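Local coordinates for protein pyridoxal 5'-phosphate synthase subunit PdxT (Thermus thermophilus, PDB 2YWD) that probably hydrolyses glutamine to glutamate and ammonia, and passes the ammonia to its partner PdxS for the synthesis of pyridoxal 5'-phosphate, at residues L8-D13 / R58-E63; D64-R69 / L75-T80; R142-G147 / D156-V161. All coordinates share one frame; numbering follows the deposited sequence.

Contact 1. Residues L8-D13 / R58-E63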
# COMPACT_ATOMS: atom_id res chain seq x y z
N LEU A 8 7.30 -5.47 -3.30
CA LEU A 8 7.03 -5.96 -4.65
C LEU A 8 7.86 -5.12 -5.61
O LEU A 8 7.75 -3.89 -5.61
CB LEU A 8 5.54 -5.83 -4.98
CG LEU A 8 5.06 -6.55 -6.25
CD1 LEU A 8 5.32 -8.05 -6.13
CD2 LEU A 8 3.58 -6.28 -6.43
N ALA A 9 8.69 -5.77 -6.41
CA ALA A 9 9.57 -5.06 -7.34
C ALA A 9 9.37 -5.42 -8.81
O ALA A 9 10.34 -5.65 -9.53
CB ALA A 9 11.02 -5.30 -6.94
N LEU A 10 8.12 -5.46 -9.25
CA LEU A 10 7.82 -5.77 -10.63
C LEU A 10 7.92 -4.52 -11.49
O LEU A 10 8.29 -4.58 -12.67
CB LEU A 10 6.42 -6.36 -10.74
CG LEU A 10 6.20 -7.69 -10.01
CD1 LEU A 10 4.76 -8.12 -10.16
CD2 LEU A 10 7.14 -8.74 -10.57
N GLN A 11 7.59 -3.38 -10.89
CA GLN A 11 7.62 -2.08 -11.57
C GLN A 11 7.46 -1.00 -10.52
O GLN A 11 6.93 -1.24 -9.44
CB GLN A 11 6.45 -1.99 -12.56
CG GLN A 11 6.36 -0.70 -13.40
CD GLN A 11 5.86 0.53 -12.63
OE1 GLN A 11 4.93 0.44 -11.82
NE2 GLN A 11 6.46 1.68 -12.91
N GLY A 12 7.92 0.20 -10.83
CA GLY A 12 7.72 1.28 -9.89
C GLY A 12 8.79 1.62 -8.89
O GLY A 12 9.94 1.20 -8.99
N ASP A 13 8.37 2.38 -7.88
CA ASP A 13 9.27 2.89 -6.87
C ASP A 13 9.46 2.08 -5.59
O ASP A 13 9.21 2.56 -4.48
CB ASP A 13 8.83 4.32 -6.56
CG ASP A 13 8.76 5.17 -7.82
OD1 ASP A 13 9.73 5.12 -8.62
OD2 ASP A 13 7.76 5.89 -8.03
N ARG A 58 -0.33 -10.49 -11.71
CA ARG A 58 -1.29 -11.51 -12.10
C ARG A 58 -0.60 -12.55 -12.98
O ARG A 58 -0.69 -13.75 -12.73
CB ARG A 58 -2.47 -10.88 -12.85
CG ARG A 58 -3.49 -11.88 -13.39
CD ARG A 58 -4.81 -11.19 -13.74
NE ARG A 58 -5.49 -10.72 -12.53
CZ ARG A 58 -6.65 -10.08 -12.53
NH1 ARG A 58 -7.27 -9.83 -13.68
NH2 ARG A 58 -7.21 -9.70 -11.39
N GLU A 59 0.12 -12.07 -13.99
CA GLU A 59 0.82 -12.95 -14.91
C GLU A 59 1.83 -13.88 -14.24
O GLU A 59 1.96 -15.03 -14.63
CB GLU A 59 1.54 -12.14 -15.98
CG GLU A 59 0.65 -11.66 -17.10
CD GLU A 59 1.39 -10.83 -18.12
OE1 GLU A 59 2.62 -11.04 -18.28
OE2 GLU A 59 0.75 -9.97 -18.78
N TYR A 60 2.54 -13.37 -13.24
CA TYR A 60 3.55 -14.18 -12.56
C TYR A 60 3.01 -15.04 -11.42
O TYR A 60 3.78 -15.70 -10.71
CB TYR A 60 4.68 -13.29 -12.03
CG TYR A 60 5.35 -12.43 -13.09
CD1 TYR A 60 5.52 -12.90 -14.39
CD2 TYR A 60 5.84 -11.17 -12.77
CE1 TYR A 60 6.15 -12.12 -15.36
CE2 TYR A 60 6.48 -10.38 -13.73
CZ TYR A 60 6.63 -10.86 -15.02
OH TYR A 60 7.27 -10.09 -15.97
N GLY A 61 1.69 -15.05 -11.24
CA GLY A 61 1.10 -15.85 -10.18
C GLY A 61 1.25 -15.26 -8.78
O GLY A 61 0.87 -15.89 -7.80
N ILE A 62 1.81 -14.06 -8.69
CA ILE A 62 2.02 -13.42 -7.40
C ILE A 62 0.69 -13.00 -6.77
O ILE A 62 0.47 -13.18 -5.57
CB ILE A 62 2.98 -12.21 -7.54
CG1 ILE A 62 4.38 -12.73 -7.88
CG2 ILE A 62 3.03 -11.40 -6.24
CD1 ILE A 62 5.39 -11.66 -8.27
N GLU A 63 -0.20 -12.45 -7.58
CA GLU A 63 -1.52 -12.01 -7.10
C GLU A 63 -2.25 -13.14 -6.37
O GLU A 63 -2.67 -12.99 -5.23
CB GLU A 63 -2.37 -11.54 -8.29
CG GLU A 63 -3.77 -11.06 -7.92
CD GLU A 63 -4.70 -11.00 -9.12
OE1 GLU A 63 -4.28 -10.48 -10.17
OE2 GLU A 63 -5.85 -11.47 -9.02

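Contact 2. Residues D64-R69 / L75-T80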
# COMPACT_ATOMS: atom_id res chain seq x y z
N ASP A 64 -2.40 -14.28 -7.05
CA ASP A 64 -3.10 -15.42 -6.48
C ASP A 64 -2.47 -15.97 -5.20
O ASP A 64 -3.18 -16.31 -4.25
CB ASP A 64 -3.23 -16.51 -7.54
CG ASP A 64 -4.01 -16.03 -8.76
OD1 ASP A 64 -3.75 -16.50 -9.88
OD2 ASP A 64 -4.90 -15.16 -8.58
N GLU A 65 -1.14 -16.04 -5.16
CA GLU A 65 -0.45 -16.55 -3.97
C GLU A 65 -0.62 -15.57 -2.82
O GLU A 65 -0.83 -15.97 -1.67
CB GLU A 65 1.04 -16.76 -4.27
CG GLU A 65 1.85 -17.36 -3.12
CD GLU A 65 1.31 -18.70 -2.63
OE1 GLU A 65 0.71 -19.43 -3.44
OE2 GLU A 65 1.51 -19.02 -1.45
N VAL A 66 -0.54 -14.28 -3.11
CA VAL A 66 -0.72 -13.28 -2.07
C VAL A 66 -2.14 -13.39 -1.51
O VAL A 66 -2.33 -13.34 -0.29
CB VAL A 66 -0.48 -11.85 -2.61
CG1 VAL A 66 -0.94 -10.83 -1.60
CG2 VAL A 66 1.00 -11.65 -2.91
N ARG A 67 -3.13 -13.54 -2.38
CA ARG A 67 -4.52 -13.66 -1.93
C ARG A 67 -4.64 -14.83 -0.95
O ARG A 67 -5.30 -14.73 0.10
CB ARG A 67 -5.46 -13.87 -3.12
CG ARG A 67 -6.93 -13.93 -2.73
CD ARG A 67 -7.88 -14.03 -3.94
NE ARG A 67 -7.83 -12.85 -4.80
CZ ARG A 67 -7.17 -12.78 -5.95
NH1 ARG A 67 -6.49 -13.83 -6.40
NH2 ARG A 67 -7.17 -11.64 -6.64
N LYS A 68 -4.01 -15.94 -1.30
CA LYS A 68 -4.03 -17.14 -0.47
C LYS A 68 -3.35 -16.90 0.88
O LYS A 68 -3.86 -17.28 1.93
CB LYS A 68 -3.34 -18.29 -1.21
CG LYS A 68 -3.22 -19.58 -0.41
CD LYS A 68 -2.36 -20.60 -1.15
CE LYS A 68 -2.16 -21.85 -0.31
NZ LYS A 68 -1.55 -21.53 1.02
N ARG A 69 -2.19 -16.25 0.83
CA ARG A 69 -1.42 -15.96 2.05
C ARG A 69 -2.18 -15.03 3.00
O ARG A 69 -2.18 -15.26 4.22
CB ARG A 69 -0.07 -15.34 1.67
CG ARG A 69 0.90 -16.30 0.99
CD ARG A 69 1.43 -17.35 1.96
NE ARG A 69 2.14 -16.73 3.07
CZ ARG A 69 3.36 -16.21 2.98
NH1 ARG A 69 4.01 -16.23 1.83
NH2 ARG A 69 3.91 -15.63 4.04
N LEU A 75 0.42 -13.31 5.96
CA LEU A 75 1.11 -12.24 5.24
C LEU A 75 0.40 -10.90 5.37
O LEU A 75 -0.77 -10.77 5.00
CB LEU A 75 1.25 -12.59 3.76
CG LEU A 75 2.03 -11.59 2.91
CD1 LEU A 75 3.47 -11.51 3.41
CD2 LEU A 75 1.99 -12.01 1.44
N ALA A 76 1.11 -9.90 5.89
CA ALA A 76 0.55 -8.56 6.05
C ALA A 76 0.93 -7.76 4.81
O ALA A 76 2.00 -7.95 4.24
CB ALA A 76 1.13 -7.89 7.29
N LEU A 77 0.04 -6.86 4.40
CA LEU A 77 0.25 -6.04 3.21
C LEU A 77 0.13 -4.55 3.50
O LEU A 77 -0.72 -4.13 4.29
CB LEU A 77 -0.79 -6.39 2.14
CG LEU A 77 -0.88 -7.84 1.68
CD1 LEU A 77 -2.03 -7.97 0.69
CD2 LEU A 77 0.43 -8.26 1.04
N PHE A 78 0.97 -3.77 2.85
CA PHE A 78 0.96 -2.32 2.98
C PHE A 78 1.08 -1.79 1.55
O PHE A 78 2.12 -1.96 0.91
CB PHE A 78 2.15 -1.82 3.82
CG PHE A 78 2.16 -0.32 4.06
CD1 PHE A 78 1.04 0.46 3.80
CD2 PHE A 78 3.30 0.30 4.58
CE1 PHE A 78 1.05 1.83 4.05
CE2 PHE A 78 3.32 1.67 4.84
CZ PHE A 78 2.19 2.44 4.57
N GLY A 79 0.01 -1.19 1.05
CA GLY A 79 0.03 -0.65 -0.30
C GLY A 79 0.03 0.86 -0.26
O GLY A 79 -0.77 1.46 0.46
N THR A 80 0.92 1.48 -1.02
CA THR A 80 1.02 2.93 -1.07
C THR A 80 0.80 3.41 -2.50
O THR A 80 1.49 2.97 -3.41
CB THR A 80 2.42 3.41 -0.61
OG1 THR A 80 3.43 2.85 -1.47
CG2 THR A 80 2.68 2.95 0.81

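Contact 3. Residues R142-G147 / D156-V161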
# COMPACT_ATOMS: atom_id res chain seq x y z
N ARG A 142 -13.04 6.42 -2.30
CA ARG A 142 -14.42 6.87 -2.43
C ARG A 142 -15.39 6.26 -1.42
O ARG A 142 -16.20 6.97 -0.82
CB ARG A 142 -14.92 6.62 -3.86
CG ARG A 142 -14.24 7.49 -4.92
CD ARG A 142 -14.50 8.97 -4.69
NE ARG A 142 -14.07 9.79 -5.83
CZ ARG A 142 -14.18 11.11 -5.89
NH1 ARG A 142 -14.70 11.79 -4.87
NH2 ARG A 142 -13.76 11.75 -6.98
N ARG A 143 -15.32 4.94 -1.24
CA ARG A 143 -16.18 4.27 -0.27
C ARG A 143 -15.39 3.21 0.46
O ARG A 143 -14.46 2.63 -0.10
CB ARG A 143 -17.38 3.61 -0.96
CG ARG A 143 -18.20 4.55 -1.82
CD ARG A 143 -19.62 4.02 -2.02
NE ARG A 143 -19.64 2.64 -2.47
CZ ARG A 143 -20.75 1.94 -2.69
NH1 ARG A 143 -21.94 2.51 -2.50
NH2 ARG A 143 -20.69 0.68 -3.10
N LEU A 144 -15.77 2.95 1.71
CA LEU A 144 -15.09 1.95 2.53
C LEU A 144 -16.09 0.99 3.16
O LEU A 144 -17.16 1.40 3.59
CB LEU A 144 -14.29 2.64 3.64
CG LEU A 144 -13.23 3.66 3.19
CD1 LEU A 144 -12.57 4.29 4.41
CD2 LEU A 144 -12.19 2.98 2.31
N GLY A 145 -15.73 -0.29 3.20
CA GLY A 145 -16.60 -1.29 3.79
C GLY A 145 -16.69 -1.09 5.30
O GLY A 145 -15.86 -0.39 5.89
N GLU A 146 -17.68 -1.73 5.92
CA GLU A 146 -17.88 -1.61 7.36
C GLU A 146 -16.71 -2.10 8.21
O GLU A 146 -16.46 -1.57 9.30
CB GLU A 146 -19.16 -2.36 7.76
CG GLU A 146 -19.53 -2.24 9.22
CD GLU A 146 -20.90 -2.82 9.53
OE1 GLU A 146 -21.90 -2.29 9.01
OE2 GLU A 146 -20.97 -3.82 10.28
N GLY A 147 -15.99 -3.10 7.72
CA GLY A 147 -14.86 -3.62 8.48
C GLY A 147 -13.55 -2.88 8.27
O GLY A 147 -12.48 -3.37 8.66
N ASP A 156 -11.75 15.56 6.02
CA ASP A 156 -12.62 14.46 6.43
C ASP A 156 -12.40 13.26 5.49
O ASP A 156 -12.97 12.19 5.69
CB ASP A 156 -14.09 14.89 6.38
CG ASP A 156 -14.37 16.07 7.29
OD1 ASP A 156 -14.03 16.00 8.49
OD2 ASP A 156 -14.93 17.08 6.81
N LEU A 157 -11.56 13.45 4.48
CA LEU A 157 -11.29 12.39 3.51
C LEU A 157 -10.26 11.37 4.00
O LEU A 157 -9.14 11.71 4.34
CB LEU A 157 -10.80 13.00 2.19
CG LEU A 157 -10.48 12.03 1.05
CD1 LEU A 157 -11.75 11.30 0.60
CD2 LEU A 157 -9.87 12.81 -0.11
N PRO A 158 -10.65 10.09 4.03
CA PRO A 158 -9.76 9.01 4.47
C PRO A 158 -8.55 8.92 3.53
O PRO A 158 -8.72 8.90 2.31
CB PRO A 158 -10.63 7.77 4.37
CG PRO A 158 -12.01 8.29 4.61
CD PRO A 158 -12.01 9.56 3.78
N VAL A 159 -7.35 8.85 4.10
CA VAL A 159 -6.13 8.73 3.30
C VAL A 159 -5.24 7.58 3.77
O VAL A 159 -4.29 7.20 3.09
CB VAL A 159 -5.31 10.04 3.29
CG1 VAL A 159 -6.11 11.14 2.60
CG2 VAL A 159 -4.94 10.45 4.71
N LEU A 160 -5.54 7.04 4.95
CA LEU A 160 -4.81 5.89 5.49
C LEU A 160 -5.88 4.99 6.10
O LEU A 160 -6.59 5.40 7.02
CB LEU A 160 -3.81 6.31 6.57
CG LEU A 160 -3.03 5.12 7.19
CD1 LEU A 160 -2.19 4.45 6.11
CD2 LEU A 160 -2.14 5.60 8.33
N VAL A 161 -6.00 3.77 5.58
CA VAL A 161 -7.01 2.86 6.08
C VAL A 161 -6.43 1.49 6.39
O VAL A 161 -5.41 1.09 5.83
CB VAL A 161 -8.16 2.69 5.07
CG1 VAL A 161 -8.78 4.04 4.75
CG2 VAL A 161 -7.64 2.03 3.79

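Contact 1. Residues L8-D13 / R58-E63
Leu10 meets the rim of the Tyr60 ring rather than a face: its CD2 sits near the ring plane, 3.5 Å from Tyr60 CD2. Its other methyl turns to Ile62, tip to tip, with Leu10 CD1 4.1 Å from Ile62 CD1. Leu8 slides past Ile62 in the opposite direction, its CD1 4.1 Å from Ile62 CG2. With CG1 anti to the carbonyl carbon (chi1 -68°), Ile62 sends CD1 toward both leucines and keeps CG2 for Leu8. Replacing Leu10 by an alanine would probably leave the edge of Tyr60 without its partner in the loop and open a gap beside Ile62 CD1, which would keep only Leu8 of the two leucines. Tyr60 and Ile62 flank Gly61, which has positive phi, closes helix 50-59 with a Schellman motif and occupies the N-cap position of helix 62-71. Arg58 bridges this kink, gripping Glu63 side-on; its NE lies 2.7 Å from Glu63 OE1, on the syn lone pair. Further out, Leu8 also touches Ile53 and Leu10 touches Leu56, both of helix 50-59. The contact thus sets the loop after strand 5-8 against two successive helices on one side of the alpha/beta core of a class I glutamine amidotransferase.

Contact 2. Residues D64-R69 / L75-T80
Arg69 NE donates a hydrogen bond to Ser74 OG and forms a long, weak ion pair with Glu72 OE1, while Leu75 CB lies over one face of the same guanidinium. Arg69 NH1 is bonded to Leu37 O, and NH2 more weakly to Leu40 O, so several groups fix the rotation of this plane. The chain reaches them by bending at chi2 (-70°) and again at chi3 (-60°), folding the guanidinium back over Leu75. The two side chains cross at about a right angle: Arg69 CB is 3.7 Å from Leu75 CB, and Arg69 NH2 is 4.0 Å from that same leucine carbon. Here helix 62-71 is followed by a short turn and strand 76-80, closing the beta-alpha-beta crossover from parallel neighbour 42-45 that runs through helices 50-59 and 62-71; the strand then leads to Cys81, the predicted nucleophile, at what looks like a nucleophile elbow. One helical turn earlier, Val66 packs onto the strand. Its CG1, anti to the backbone N (chi1 169°), sits 3.8 Å from Leu77 CD1 and 3.9 Å from Leu77 CD2, with Leu75 CD2 more distant at 4.4 Å. Leu75 and Leu77 point toward the helix, whereas Ala76 between them points away and touches helix 180-189 on the other side of the sheet. On the far flank of helix 62-71, Arg67 NH1 forms a salt bridge to Asp64 OD2 (3.0 Å) through the anti lone pair of that oxygen, in the guanidinium plane, and its NH2 a second one to Glu63.

Contact 3. Residues R142-G147 / D156-V161
A single methyl, Leu144 CD1, makes every close approach of this contact, meeting Pro158 and Val161 together although they stand three residues apart on one strand. In a regular strand two such residues would face opposite sides; here Val159 and Leu160 form a classic beta bulge opposite Ala152 and the chain turns a corner at Leu160, which lets both CB atoms point toward Leu144. The methyl is 4.0 Å from Pro158 CB and equally far from Pro158 CG, lying outside the pyrrolidine ring beside its CB-CG bond; the two side chains slide past each other in opposite directions. Val161 CG1 comes closest, 3.8 Å from Leu144 CD1, the two side chains crossing at a slant. Leu144 carries CG anti to its carbonyl carbon, an extended shape (chi1 -57°, chi2 178°) that carries CD1 to the other strand. No hydrogen bond joins the two segments; the touch is wholly apolar. Around it, Leu144 also rests on Ala105 and Val150, and Val161 on Leu103 and Ala168. A second classic bulge, Arg142 and Arg143 opposite Trp106, lies just before Leu144, and Arg143 makes a cation-pi contact with that tryptophan. The contact joins strand 140-144, at the edge of a small mixed sheet, to strand 157-163, which pairs antiparallel with 149-154 as a beta hairpin at the end of the large central sheet of this glutaminase.

Along the chain the three contacts come in series, each closing before the next opens. Contacts 1 and 2 have centres about 11 Å apart and share helix 62-71: contact 1 uses its start, against the loop after strand 5-8, and contact 2 its later turns, against strand 76-80. Contact 3 lies across the centre of the chain from contact 1, about 25 Å between centres, and about 19 Å, centre to centre, from contact 2. Contacts 2 and 3 reach the same seven-stranded sheet, at strands 76-80 and 157-163, separated by strand 166-169. Contacts 1 and 2 thus lie on its helix-covered parallel part, and contact 3 where its antiparallel end meets the small three-stranded sheet.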